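Side-chain contacts in putative iron binding protein (Bordetella pertussis Tohama I, PDB 1Y9U), which binds ferric iron through tyrosine side chains and probably serves as a periplasmic iron-binding protein of the bacterial solute-binding protein 1 family: residues K284-A287 / V288-S291; A159-K162 / W163-V167; Q80-T83 / L84-V88; D24-A27 / K28-I32. All blocks are in the same frame, centred on the assembly; numbering follows the deposited sequence.

Interaction 1: K284-A287 / V288-S291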
loop_
_atom_site.group_PDB
_atom_site.type_symbol
_atom_site.label_atom_id
_atom_site.label_comp_id
_atom_site.label_asym_id
_atom_site.label_seq_id
_atom_site.Cartn_x
_atom_site.Cartn_y
_atom_site.Cartn_z
ATOM N N LYS A 284 -17.018 -6.902 -0.444
ATOM C CA LYS A 284 -16.653 -8.318 -0.454
ATOM C C LYS A 284 -15.166 -8.458 -0.744
ATOM O O LYS A 284 -14.655 -7.917 -1.731
ATOM C CB LYS A 284 -17.455 -9.083 -1.506
ATOM C CG LYS A 284 -17.115 -10.565 -1.609
ATOM C CD LYS A 284 -17.748 -11.394 -0.528
ATOM C CE LYS A 284 -17.673 -12.898 -0.861
ATOM N NZ LYS A 284 -18.687 -13.718 -0.121
ATOM N N LEU A 285 -14.494 -9.205 0.126
ATOM C CA LEU A 285 -13.071 -9.444 -0.007
ATOM C C LEU A 285 -12.799 -10.733 -0.765
ATOM O O LEU A 285 -13.584 -11.686 -0.709
ATOM C CB LEU A 285 -12.443 -9.601 1.380
ATOM C CG LEU A 285 -12.649 -8.447 2.372
ATOM C CD1 LEU A 285 -12.096 -8.825 3.743
ATOM C CD2 LEU A 285 -12.014 -7.159 1.898
ATOM N N ASP A 286 -11.655 -10.766 -1.437
ATOM C CA ASP A 286 -11.107 -12.047 -1.901
ATOM C C ASP A 286 -11.064 -13.031 -0.729
ATOM O O ASP A 286 -10.722 -12.661 0.389
ATOM C CB ASP A 286 -9.706 -11.864 -2.449
ATOM C CG ASP A 286 -9.078 -13.167 -2.785
ATOM O OD1 ASP A 286 -9.491 -13.770 -3.796
ATOM O OD2 ASP A 286 -8.216 -13.676 -2.045
ATOM N N ALA A 287 -11.337 -14.306 -1.001
ATOM C CA ALA A 287 -11.440 -15.297 0.052
ATOM C C ALA A 287 -10.144 -15.458 0.867
ATOM O O ALA A 287 -10.199 -15.635 2.056
ATOM C CB ALA A 287 -11.856 -16.649 -0.521
ATOM N N VAL A 288 -9.003 -15.464 0.188
ATOM C CA VAL A 288 -7.724 -15.516 0.891
ATOM C C VAL A 288 -7.551 -14.277 1.787
ATOM O O VAL A 288 -7.198 -14.390 2.945
ATOM C CB VAL A 288 -6.547 -15.666 -0.093
ATOM C CG1 VAL A 288 -5.229 -15.595 0.652
ATOM C CG2 VAL A 288 -6.660 -16.982 -0.864
ATOM N N VAL A 289 -7.827 -13.102 1.245
ATOM C CA VAL A 289 -7.684 -11.879 2.031
ATOM C C VAL A 289 -8.603 -11.926 3.281
ATOM O O VAL A 289 -8.192 -11.586 4.380
ATOM C CB VAL A 289 -7.952 -10.644 1.166
ATOM C CG1 VAL A 289 -7.958 -9.362 2.043
ATOM C CG2 VAL A 289 -6.920 -10.531 0.057
ATOM N N ALA A 290 -9.844 -12.388 3.102
ATOM C CA ALA A 290 -10.776 -12.535 4.228
ATOM C C ALA A 290 -10.242 -13.475 5.305
ATOM O O ALA A 290 -10.450 -13.261 6.477
ATOM C CB ALA A 290 -12.141 -13.016 3.735
ATOM N N SER A 291 -9.521 -14.507 4.876
ATOM C CA SER A 291 -8.965 -15.505 5.789
ATOM C C SER A 291 -7.916 -14.948 6.725
ATOM O O SER A 291 -7.593 -15.565 7.739
ATOM C CB SER A 291 -8.403 -16.715 5.022
ATOM O OG SER A 291 -7.108 -16.477 4.498
#
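The carboxylate of D286, the one flat side-chain group in this contact, turns a single oxygen, OD2, to V288 and V289 in the first turn of helix 287-291. V288 N lies 3.0 Å from D286 OD2 but meets it at a bent angle of 124°, a weak bond. V289 N makes a straighter but longer bond, also weak, to D286 OD2 at 3.4 Å. This is an N-cap, reached because D286 CG stands anti to the backbone N (chi1 174°), with the carboxylate beside the V288 side chain; OD2 comes within 3.2 Å of V288 CB. The backbone adds A290 N to D286 O at 2.9 Å. Just outside the cap, L285 and A290 form a hydrophobic staple: L285 CD1 rests 4.0 Å from A290 CA and the two CB atoms are 4.2 Å apart. L285 also packs on Y277 and P278, while the buried V289 comes within about 6 Å, side chain to side chain, of the iron-binding Y199. Two weak backbone bonds and one from N206 ND2 meet at OD2 at a helix N terminus, which would be consistent with an ionised D286 and ties the cap to helix 198-206, which carries Y199 and Y200.

Interaction 2: A159-K162 / W163-V167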
loop_
_atom_site.group_PDB
_atom_site.type_symbol
_atom_site.label_atom_id
_atom_site.label_comp_id
_atom_site.label_asym_id
_atom_site.label_seq_id
_atom_site.Cartn_x
_atom_site.Cartn_y
_atom_site.Cartn_z
ATOM N N ALA A 159 13.171 5.093 20.165
ATOM C CA ALA A 159 12.583 3.768 20.218
ATOM C C ALA A 159 12.715 3.108 18.846
ATOM O O ALA A 159 12.983 1.920 18.753
ATOM C CB ALA A 159 11.130 3.827 20.621
ATOM N N THR A 160 12.542 3.886 17.785
ATOM C CA THR A 160 12.584 3.343 16.426
ATOM C C THR A 160 13.988 2.860 16.072
ATOM O O THR A 160 14.162 1.791 15.475
ATOM C CB THR A 160 12.087 4.370 15.415
ATOM O OG1 THR A 160 10.726 4.686 15.711
ATOM C CG2 THR A 160 12.082 3.782 13.991
ATOM N N GLU A 161 15.005 3.615 16.473
ATOM C CA GLU A 161 16.374 3.201 16.241
ATOM C C GLU A 161 16.703 1.891 16.962
ATOM O O GLU A 161 17.345 0.992 16.395
ATOM C CB GLU A 161 17.339 4.304 16.693
ATOM C CG GLU A 161 18.778 3.934 16.481
ATOM C CD GLU A 161 19.751 4.982 16.904
ATOM O OE1 GLU A 161 20.930 4.593 17.116
ATOM O OE2 GLU A 161 19.354 6.175 17.008
ATOM N N LYS A 162 16.251 1.775 18.201
ATOM C CA LYS A 162 16.487 0.571 18.980
ATOM C C LYS A 162 15.803 -0.624 18.328
ATOM O O LYS A 162 16.378 -1.693 18.262
ATOM C CB LYS A 162 16.001 0.764 20.422
ATOM C CG LYS A 162 15.933 -0.499 21.264
ATOM C CD LYS A 162 15.814 -0.170 22.762
ATOM C CE LYS A 162 16.389 -1.291 23.569
ATOM N NZ LYS A 162 17.848 -1.128 23.867
ATOM N N TRP A 163 14.575 -0.424 17.837
ATOM C CA TRP A 163 13.872 -1.467 17.092
ATOM C C TRP A 163 14.661 -1.894 15.869
ATOM O O TRP A 163 14.865 -3.077 15.645
ATOM C CB TRP A 163 12.493 -0.967 16.691
ATOM C CG TRP A 163 11.647 -1.994 16.005
ATOM C CD1 TRP A 163 10.978 -2.998 16.603
ATOM C CD2 TRP A 163 11.419 -2.131 14.596
ATOM N NE1 TRP A 163 10.318 -3.757 15.669
ATOM C CE2 TRP A 163 10.558 -3.233 14.425
ATOM C CE3 TRP A 163 11.823 -1.405 13.471
ATOM C CZ2 TRP A 163 10.097 -3.637 13.167
ATOM C CZ3 TRP A 163 11.378 -1.816 12.220
ATOM C CH2 TRP A 163 10.518 -2.917 12.089
ATOM N N LEU A 164 15.110 -0.936 15.072
ATOM C CA LEU A 164 15.890 -1.245 13.879
ATOM C C LEU A 164 17.139 -2.054 14.192
ATOM O O LEU A 164 17.449 -3.019 13.498
ATOM C CB LEU A 164 16.266 0.023 13.110
ATOM C CG LEU A 164 15.116 0.662 12.322
ATOM C CD1 LEU A 164 15.493 2.068 11.913
ATOM C CD2 LEU A 164 14.744 -0.219 11.109
ATOM N N ARG A 165 17.872 -1.658 15.233
ATOM C CA ARG A 165 19.086 -2.378 15.609
ATOM C C ARG A 165 18.762 -3.816 16.077
ATOM O O ARG A 165 19.476 -4.748 15.737
ATOM C CB ARG A 165 19.837 -1.635 16.700
ATOM C CG ARG A 165 20.515 -0.385 16.256
ATOM C CD ARG A 165 21.388 0.218 17.378
ATOM N NE ARG A 165 21.769 1.575 17.055
ATOM C CZ ARG A 165 22.716 1.890 16.187
ATOM N NH1 ARG A 165 23.441 0.956 15.588
ATOM N NH2 ARG A 165 22.971 3.158 15.908
ATOM N N GLY A 166 17.665 -3.993 16.801
ATOM C CA GLY A 166 17.276 -5.298 17.293
ATOM C C GLY A 166 16.809 -6.205 16.155
ATOM O O GLY A 166 17.094 -7.389 16.133
ATOM N N VAL A 167 16.062 -5.636 15.206
ATOM C CA VAL A 167 15.608 -6.398 14.050
ATOM C C VAL A 167 16.790 -6.792 13.176
ATOM O O VAL A 167 16.932 -7.969 12.794
ATOM C CB VAL A 167 14.568 -5.619 13.244
ATOM C CG1 VAL A 167 14.243 -6.307 11.900
ATOM C CG2 VAL A 167 13.306 -5.460 14.049
#
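E161 OE1 is gripped by two nitrogens of R165 in an i to i+4 salt bridge along alpha-helix 157-170. The shorter bond runs from R165 NH2 to E161 OE1 at 2.8 Å, and the second comes from R165 NE to the same OE1 at 3.1 Å. The oxygen sits at the guanidinium edge, close to its plane, so the arginine presents NE and NH2 side-on. On the carboxylate, NE uses the anti lone pair of OE1; NH2 arrives on the anti side too, but 30° out of the plane. The carboxylate and guanidinium planes stand 56° apart. E161 reaches this position with its chain extended, CG anti to the backbone N (chi1 180°), and runs alongside R165, both side chains pointing the same way. E161 OE2 has its own salt bridge to K318 NZ, which links the pair to helix 303-318. Two cations round one carboxylate would probably keep it ionised.

The buried side is largely apolar, and its polar side-chain atoms have partners. L164 and T160 pack on L315 of helix 303-318, and the T160 hydroxyl bonds back to G156 O. L164 CG lies 3.5 Å from T160 O, whose carbonyl also accepts from L164 N at 2.9 Å. The W163 indole is held at one end by the bond from NE1 to Y122 O and touches A126 and M151. Against one of its faces sits a methyl of the next turn: V167 CG2, 3.6 Å above the ring plane and over its centre.

Interaction 3: Q80-T83 / L84-V88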
loop_
_atom_site.group_PDB
_atom_site.type_symbol
_atom_site.label_atom_id
_atom_site.label_comp_id
_atom_site.label_asym_id
_atom_site.label_seq_id
_atom_site.Cartn_x
_atom_site.Cartn_y
_atom_site.Cartn_z
ATOM N N GLN A 80 -14.615 18.996 -3.545
ATOM C CA GLN A 80 -15.591 18.815 -2.496
ATOM C C GLN A 80 -16.508 17.712 -2.979
ATOM O O GLN A 80 -17.064 17.768 -4.084
ATOM C CB GLN A 80 -16.358 20.110 -2.244
ATOM C CG GLN A 80 -15.500 21.205 -1.631
ATOM C CD GLN A 80 -14.557 21.869 -2.630
ATOM O OE1 GLN A 80 -14.982 22.278 -3.712
ATOM N NE2 GLN A 80 -13.273 21.967 -2.275
ATOM N N SER A 81 -16.618 16.670 -2.163
ATOM C CA SER A 81 -17.435 15.522 -2.517
ATOM C C SER A 81 -17.863 14.824 -1.255
ATOM O O SER A 81 -17.059 14.220 -0.561
ATOM C CB SER A 81 -16.675 14.548 -3.425
ATOM O OG SER A 81 -17.396 13.329 -3.555
ATOM N N GLN A 82 -19.161 14.886 -0.959
ATOM C CA GLN A 82 -19.730 14.111 0.120
ATOM C C GLN A 82 -19.573 12.602 -0.157
ATOM O O GLN A 82 -19.434 11.822 0.773
ATOM C CB GLN A 82 -21.201 14.490 0.347
ATOM C CG GLN A 82 -21.875 13.631 1.397
ATOM C CD GLN A 82 -22.496 12.350 0.831
ATOM O OE1 GLN A 82 -22.743 12.251 -0.386
ATOM N NE2 GLN A 82 -22.767 11.385 1.711
ATOM N N THR A 83 -19.596 12.207 -1.421
ATOM C CA THR A 83 -19.466 10.796 -1.763
ATOM C C THR A 83 -18.103 10.286 -1.329
ATOM O O THR A 83 -17.997 9.300 -0.623
ATOM C CB THR A 83 -19.653 10.594 -3.263
ATOM O OG1 THR A 83 -21.005 10.929 -3.625
ATOM C CG2 THR A 83 -19.459 9.136 -3.661
ATOM N N LEU A 84 -17.066 11.004 -1.713
ATOM C CA LEU A 84 -15.711 10.600 -1.364
ATOM C C LEU A 84 -15.454 10.745 0.139
ATOM O O LEU A 84 -14.877 9.857 0.749
ATOM C CB LEU A 84 -14.685 11.373 -2.192
ATOM C CG LEU A 84 -14.557 10.928 -3.662
ATOM C CD1 LEU A 84 -14.021 12.060 -4.526
ATOM C CD2 LEU A 84 -13.715 9.690 -3.808
ATOM N N ASP A 85 -15.888 11.837 0.759
ATOM C CA ASP A 85 -15.581 12.060 2.168
ATOM C C ASP A 85 -16.281 11.058 3.068
ATOM O O ASP A 85 -15.778 10.683 4.111
ATOM C CB ASP A 85 -15.956 13.472 2.607
ATOM C CG ASP A 85 -15.020 14.526 2.054
ATOM O OD1 ASP A 85 -13.995 14.166 1.430
ATOM O OD2 ASP A 85 -15.235 15.755 2.225
ATOM N N SER A 86 -17.468 10.616 2.673
ATOM C CA SER A 86 -18.203 9.678 3.494
ATOM C C SER A 86 -17.755 8.248 3.322
ATOM O O SER A 86 -18.097 7.416 4.136
ATOM C CB SER A 86 -19.706 9.780 3.223
ATOM O OG SER A 86 -20.051 9.375 1.913
ATOM N N VAL A 87 -17.053 7.948 2.228
ATOM C CA VAL A 87 -16.519 6.613 1.977
ATOM C C VAL A 87 -15.110 6.449 2.535
ATOM O O VAL A 87 -14.811 5.464 3.181
ATOM C CB VAL A 87 -16.487 6.276 0.469
ATOM C CG1 VAL A 87 -15.730 4.970 0.236
ATOM C CG2 VAL A 87 -17.896 6.190 -0.077
ATOM N N VAL A 88 -14.247 7.399 2.260
ATOM C CA VAL A 88 -12.833 7.269 2.627
ATOM C C VAL A 88 -12.630 7.808 4.038
ATOM O O VAL A 88 -12.937 8.970 4.293
ATOM C CB VAL A 88 -11.970 8.046 1.631
ATOM C CG1 VAL A 88 -10.497 7.959 2.020
ATOM C CG2 VAL A 88 -12.178 7.513 0.214
#
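S81 and L84 turn their side chains together at the start of helix 82-87. The serine hydroxyl reaches forward to the backbone, and L84 CD1 folds back to within 3.8 Å of S81 CB. The serine OG, turned away from the backbone N (chi1 169°), takes a nearly straight N-cap bond (171°) from L84 N at 3.0 Å. L84, buried, carries its branched end on to L258 of helix 251-261 and to Y100. On the solvent side, S86 points its hydroxyl back along the helix instead: OG, placed between backbone N and carbonyl carbon (chi1 66°), donates to Q82 O at 2.8 Å. The bent Q82 side chain leans over the same turn, NE2 coming to 3.8 Å from S86 CB. D85 stands with its CG 3.3 Å from S81 O, while its OD1 is engaged by Y100 OH. V87 N gives T83 O only a weak bond, while V88 N bonds soundly to L84 O.

S81 OG is also hydrogen-bonded to E259 OE2, and one hydroxyl thus caps this helix and connects it to helix 251-261. Q82 O is doubly held, by S86 N and S86 OG, a grip that would hold the S86 hydroxyl in its rotamer on the outer surface.

Interaction 4: D24-A27 / K28-I32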
loop_
_atom_site.group_PDB
_atom_site.type_symbol
_atom_site.label_atom_id
_atom_site.label_comp_id
_atom_site.label_asym_id
_atom_site.label_seq_id
_atom_site.Cartn_x
_atom_site.Cartn_y
_atom_site.Cartn_z
ATOM N N ASP A 24 -13.983 0.028 -18.037
ATOM C CA ASP A 24 -14.919 -0.297 -19.120
ATOM C C ASP A 24 -16.358 -0.277 -18.626
ATOM O O ASP A 24 -17.260 0.155 -19.357
ATOM C CB ASP A 24 -14.611 -1.667 -19.748
ATOM C CG ASP A 24 -13.351 -1.656 -20.604
ATOM O OD1 ASP A 24 -12.901 -2.755 -20.969
ATOM O OD2 ASP A 24 -12.756 -0.616 -20.943
ATOM N N ALA A 25 -16.595 -0.755 -17.406
ATOM C CA ALA A 25 -17.945 -0.695 -16.840
ATOM C C ALA A 25 -18.397 0.758 -16.649
ATOM O O ALA A 25 -19.528 1.116 -16.985
ATOM C CB ALA A 25 -18.005 -1.442 -15.546
ATOM N N PHE A 26 -17.506 1.609 -16.154
ATOM C CA PHE A 26 -17.816 3.026 -15.985
ATOM C C PHE A 26 -18.170 3.668 -17.319
ATOM O O PHE A 26 -19.129 4.424 -17.411
ATOM C CB PHE A 26 -16.650 3.763 -15.329
ATOM C CG PHE A 26 -16.810 5.246 -15.261
ATOM C CD1 PHE A 26 -17.467 5.832 -14.207
ATOM C CD2 PHE A 26 -16.267 6.066 -16.231
ATOM C CE1 PHE A 26 -17.591 7.198 -14.117
ATOM C CE2 PHE A 26 -16.393 7.430 -16.152
ATOM C CZ PHE A 26 -17.062 8.001 -15.085
ATOM N N ALA A 27 -17.372 3.384 -18.341
ATOM C CA ALA A 27 -17.620 3.951 -19.657
ATOM C C ALA A 27 -18.943 3.479 -20.249
ATOM O O ALA A 27 -19.688 4.287 -20.792
ATOM C CB ALA A 27 -16.485 3.604 -20.594
ATOM N N LYS A 28 -19.221 2.184 -20.147
ATOM C CA LYS A 28 -20.465 1.615 -20.670
ATOM C C LYS A 28 -21.679 2.269 -20.011
ATOM O O LYS A 28 -22.613 2.731 -20.682
ATOM C CB LYS A 28 -20.488 0.098 -20.453
ATOM C CG LYS A 28 -21.708 -0.615 -21.027
ATOM C CD LYS A 28 -21.591 -2.132 -20.915
ATOM C CE LYS A 28 -20.826 -2.757 -22.091
ATOM N NZ LYS A 28 -20.632 -4.243 -21.932
ATOM N N ASP A 29 -21.645 2.331 -18.687
ATOM C CA ASP A 29 -22.799 2.764 -17.909
ATOM C C ASP A 29 -23.028 4.259 -17.992
ATOM O O ASP A 29 -24.172 4.711 -18.081
ATOM C CB ASP A 29 -22.625 2.338 -16.449
ATOM C CG ASP A 29 -22.784 0.838 -16.243
ATOM O OD1 ASP A 29 -23.264 0.132 -17.161
ATOM O OD2 ASP A 29 -22.451 0.279 -15.175
ATOM N N SER A 30 -21.947 5.030 -17.999
ATOM C CA SER A 30 -22.009 6.483 -18.032
ATOM C C SER A 30 -22.066 7.099 -19.439
ATOM O O SER A 30 -22.534 8.229 -19.622
ATOM C CB SER A 30 -20.815 7.066 -17.275
ATOM O OG SER A 30 -19.614 6.944 -18.040
ATOM N N GLY A 31 -21.570 6.368 -20.424
ATOM C CA GLY A 31 -21.341 6.930 -21.749
ATOM C C GLY A 31 -20.140 7.853 -21.887
ATOM O O GLY A 31 -19.951 8.475 -22.928
ATOM N N ILE A 32 -19.322 7.948 -20.846
ATOM C CA ILE A 32 -18.113 8.755 -20.860
ATOM C C ILE A 32 -16.963 7.854 -21.309
ATOM O O ILE A 32 -16.732 6.807 -20.723
ATOM C CB ILE A 32 -17.813 9.329 -19.457
ATOM C CG1 ILE A 32 -18.967 10.216 -18.967
ATOM C CG2 ILE A 32 -16.501 10.104 -19.466
ATOM C CD1 ILE A 32 -18.942 10.469 -17.460
#
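F26 and S30 are brought together by different first torsions: F26 CG lies anti to the backbone N (chi1 173°), while S30 OG sits between its backbone N and carbonyl carbon (chi1 75°) and leans back over the helix. They close the C-terminal end of helix 20-30, the helix of the beta-alpha-beta unit made with strands 7-12 and 33-38. S30 OG donates to F26 O at a short 2.6 Å, arriving above the carbonyl plane and not on a lone pair. S30 N bonds to the same oxygen at 2.9 Å, from the other face of that plane, so one carbonyl is clasped between the amide and the hydroxyl of a single residue. The hydroxyl works in both directions: I32 N donates to S30 OG at 3.0 Å, an ST turn that steers the chain out of the helix. G31 makes the bend between them with a positive phi of 75°, and its N reaches A27 O at 2.8 Å.

S30 OG also lies over one face of the F26 ring, offset toward the rim. Farther out, the I32 and F26 side chains cross obliquely, F26 CZ meeting I32 CD1 at 3.9 Å. Both are buried against helix 251-261, where F26 touches L257 and meets the Y260 ring, and I32 touches N253. The turn ends with A27 CA 3.2 Å from I32 O, a CA-H...O contact.

From the N terminus the order is interaction 4, then 3, 2 and 1, strictly in series: none nests in or crosses another, and each spans one or two turns of backbone instead of closing a long loop. Interaction 4 ends the helix between strands 7-12 and 33-38; interaction 3 starts helix 82-87, its centre about 21 Å away. Both pack on helix 251-261, which therefore joins them indirectly. Interaction 2 lies mid-helix in 157-170 against helix 303-318, about 50 Å from interaction 4 between centres and on the opposite side of the chain's centre. Interaction 1, the last, begins helix 287-291 and links strand 277-278 to helix 198-206.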